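PDB 4FRX: anaerobically-induced outer membrane porin OprE from Pseudomonas aeruginosa, which probably acts as an outer-membrane porin, a beta-barrel channel of the OprD family that lets small solutes pass. Local coordinates for residues 165-173 / 315-323. Sequence-based numbering, arbitrary orientation.
Sequences HSKGRNSTD and RGDGEGSTA
R169 and N170 both hold CG between the backbone N and the carbonyl carbon (chi1 62° and 60°), which turns both side chains to the 315-323 segment. Extended from CG on, R169 brings NE to G318 O; N170 brings ND2 to D317 O. Two turns of the OprD-family beta-barrel meet here. The type I turn G168-S171 follows strand 156-167; the type I' turn G316-E319 belongs to the long loop between strands 295-305 and 340-349. Three direct hydrogen bonds join the two segments. The R169 N-H points almost straight at E319 O (3.0 Å from N, N-H...O angle 179°). R169 NE bonds G318 O at 3.0 Å, near the guanidinium plane but from above the carbonyl plane. N170 ND2 reaches D317 O at 3.1 Å, with the acceptor close to the amide plane. G320 CA sits over one face of the R169 guanidinium. R169 NH1 hydrogen-bonds N134 OD1. The E319 side chain crosses that of N170 at about a right angle and lies against G168 CA. E319 OE2 forms a salt bridge with R175. D317 OD2 makes another to R175 and a hydrogen bond with S185. A water donates to E319 OE1 and hydrogen-bonds S166 OG. N170 OD1 is buried without a polar partner, 3.3 Å from E319 CG.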
loop_
_atom_site.group_PDB
_atom_site.type_symbol
_atom_site.label_atom_id
_atom_site.label_comp_id
_atom_site.label_asym_id
_atom_site.label_seq_id
_atom_site.Cartn_x
_atom_site.Cartn_y
_atom_site.Cartn_z
ATOM N N HIS A 165 5.889 -8.476 -12.386
ATOM C CA HIS A 165 7.023 -7.698 -11.887
ATOM C C HIS A 165 6.547 -6.472 -11.134
ATOM O O HIS A 165 5.393 -6.085 -11.232
ATOM C CB HIS A 165 7.898 -7.217 -13.052
ATOM C CG HIS A 165 8.603 -8.316 -13.783
ATOM N ND1 HIS A 165 9.083 -9.446 -13.154
ATOM C CD2 HIS A 165 8.918 -8.454 -15.092
ATOM C CE1 HIS A 165 9.656 -10.235 -14.043
ATOM N NE2 HIS A 165 9.570 -9.656 -15.228
ATOM N N SER A 166 7.457 -5.853 -10.390
ATOM C CA SER A 166 7.184 -4.580 -9.759
ATOM C C SER A 166 8.443 -3.711 -9.823
ATOM O O SER A 166 9.566 -4.221 -9.789
ATOM C CB SER A 166 6.750 -4.791 -8.301
ATOM O OG SER A 166 6.600 -3.568 -7.620
ATOM N N LYS A 167 8.238 -2.405 -9.930
ATOM C CA LYS A 167 9.319 -1.421 -9.872
ATOM C C LYS A 167 9.197 -0.652 -8.561
ATOM O O LYS A 167 8.193 0.014 -8.326
ATOM C CB LYS A 167 9.191 -0.434 -11.034
ATOM C CG LYS A 167 10.160 0.747 -10.947
ATOM C CD LYS A 167 9.621 1.941 -11.712
ATOM C CE LYS A 167 8.383 2.522 -11.030
ATOM N NZ LYS A 167 8.729 3.186 -9.747
ATOM N N GLY A 168 10.221 -0.742 -7.716
ATOM C CA GLY A 168 10.200 -0.091 -6.420
ATOM C C GLY A 168 10.140 1.422 -6.467
ATOM O O GLY A 168 10.407 2.042 -7.498
ATOM N N ARG A 169 9.801 2.027 -5.332
ATOM C CA ARG A 169 9.701 3.481 -5.257
ATOM C C ARG A 169 11.063 4.149 -5.483
ATOM O O ARG A 169 11.133 5.290 -5.951
ATOM C CB ARG A 169 9.100 3.901 -3.905
ATOM C CG ARG A 169 9.940 3.481 -2.707
ATOM C CD ARG A 169 9.113 3.462 -1.430
ATOM N NE ARG A 169 9.918 2.974 -0.313
ATOM C CZ ARG A 169 9.491 2.898 0.939
ATOM N NH1 ARG A 169 8.243 3.240 1.232
ATOM N NH2 ARG A 169 10.301 2.445 1.886
ATOM N N ASN A 170 12.139 3.419 -5.184
ATOM C CA ASN A 170 13.499 3.938 -5.275
ATOM C C ASN A 170 14.290 3.285 -6.409
ATOM O O ASN A 170 15.516 3.153 -6.325
ATOM C CB ASN A 170 14.236 3.671 -3.967
ATOM C CG ASN A 170 14.324 2.183 -3.656
ATOM O OD1 ASN A 170 13.567 1.379 -4.207
ATOM N ND2 ASN A 170 15.243 1.812 -2.772
ATOM N N SER A 171 13.590 2.877 -7.460
ATOM C CA SER A 171 14.208 2.134 -8.555
ATOM C C SER A 171 13.633 2.516 -9.920
ATOM O O SER A 171 12.555 3.108 -10.008
ATOM C CB SER A 171 14.023 0.631 -8.329
ATOM O OG SER A 171 14.535 -0.114 -9.420
ATOM N N THR A 172 14.356 2.175 -10.984
ATOM C CA THR A 172 13.819 2.315 -12.341
ATOM C C THR A 172 13.556 0.949 -12.972
ATOM O O THR A 172 13.058 0.868 -14.096
ATOM C CB THR A 172 14.808 3.045 -13.274
ATOM O OG1 THR A 172 16.004 2.264 -13.386
ATOM C CG2 THR A 172 15.157 4.431 -12.731
ATOM N N ASP A 173 13.916 -0.118 -12.261
ATOM C CA ASP A 173 13.880 -1.465 -12.829
ATOM C C ASP A 173 12.718 -2.309 -12.330
ATOM O O ASP A 173 12.358 -2.278 -11.146
ATOM C CB ASP A 173 15.185 -2.216 -12.530
ATOM C CG ASP A 173 16.413 -1.479 -13.034
ATOM O OD1 ASP A 173 16.510 -1.262 -14.259
ATOM O OD2 ASP A 173 17.278 -1.122 -12.207
ATOM N N ARG A 315 9.373 -6.502 -2.110
ATOM C CA ARG A 315 10.673 -6.814 -2.730
ATOM C C ARG A 315 11.820 -6.615 -1.738
ATOM O O ARG A 315 12.860 -7.284 -1.818
ATOM C CB ARG A 315 10.860 -5.962 -4.013
ATOM C CG ARG A 315 12.254 -6.007 -4.711
ATOM C CD ARG A 315 12.984 -7.352 -4.619
ATOM N NE ARG A 315 12.592 -8.331 -5.607
ATOM C CZ ARG A 315 13.016 -9.592 -5.621
ATOM N NH1 ARG A 315 13.845 -10.058 -4.691
ATOM N NH2 ARG A 315 12.603 -10.395 -6.582
ATOM N N GLY A 316 11.627 -5.730 -0.769
ATOM C CA GLY A 316 12.725 -5.355 0.107
ATOM C C GLY A 316 13.643 -4.356 -0.594
ATOM O O GLY A 316 13.242 -3.715 -1.566
ATOM N N ASP A 317 14.875 -4.226 -0.104
ATOM C CA ASP A 317 15.838 -3.255 -0.642
ATOM C C ASP A 317 15.284 -1.829 -0.636
ATOM O O ASP A 317 15.623 -1.023 -1.507
ATOM C CB ASP A 317 16.276 -3.625 -2.071
ATOM C CG ASP A 317 17.071 -4.915 -2.130
ATOM O OD1 ASP A 317 18.034 -5.063 -1.350
ATOM O OD2 ASP A 317 16.729 -5.780 -2.965
ATOM N N GLY A 318 14.424 -1.532 0.335
ATOM C CA GLY A 318 13.845 -0.203 0.478
ATOM C C GLY A 318 12.812 0.188 -0.560
ATOM O O GLY A 318 12.473 1.372 -0.682
ATOM N N GLU A 319 12.288 -0.794 -1.294
ATOM C CA GLU A 319 11.440 -0.501 -2.449
ATOM C C GLU A 319 9.995 -0.134 -2.090
ATOM O O GLU A 319 9.251 0.377 -2.924
ATOM C CB GLU A 319 11.459 -1.674 -3.429
ATOM C CG GLU A 319 12.778 -1.800 -4.175
ATOM C CD GLU A 319 12.664 -2.676 -5.402
ATOM O OE1 GLU A 319 11.519 -2.958 -5.825
ATOM O OE2 GLU A 319 13.717 -3.073 -5.939
ATOM N N GLY A 320 9.617 -0.388 -0.841
ATOM C CA GLY A 320 8.287 -0.039 -0.363
ATOM C C GLY A 320 7.303 -1.184 -0.494
ATOM O O GLY A 320 7.321 -1.935 -1.468
ATOM N N SER A 321 6.435 -1.329 0.495
ATOM C CA SER A 321 5.411 -2.361 0.450
ATOM C C SER A 321 4.258 -1.891 1.307
ATOM O O SER A 321 4.461 -1.146 2.262
ATOM C CB SER A 321 5.946 -3.678 1.014
ATOM O OG SER A 321 6.276 -3.539 2.391
ATOM N N THR A 322 3.058 -2.346 0.976
ATOM C CA THR A 322 1.869 -2.001 1.758
ATOM C C THR A 322 1.058 -3.250 2.071
ATOM O O THR A 322 0.722 -4.010 1.168
ATOM C CB THR A 322 0.989 -0.991 1.005
ATOM O OG1 THR A 322 1.687 0.258 0.896
ATOM C CG2 THR A 322 -0.336 -0.763 1.750
ATOM N N ALA A 323 0.781 -3.477 3.352
ATOM C CA ALA A 323 -0.134 -4.550 3.753
ATOM C C ALA A 323 -1.502 -3.922 4.007
ATOM O O ALA A 323 -1.591 -2.819 4.569
ATOM C CB ALA A 323 0.368 -5.265 5.007
HETATM O O HOH W 1 8.773 -3.137 -5.757
HETATM O O HOH W 2 11.191 -4.762 -7.571
HETATM O O HOH W 3 12.294 -2.259 -8.546
#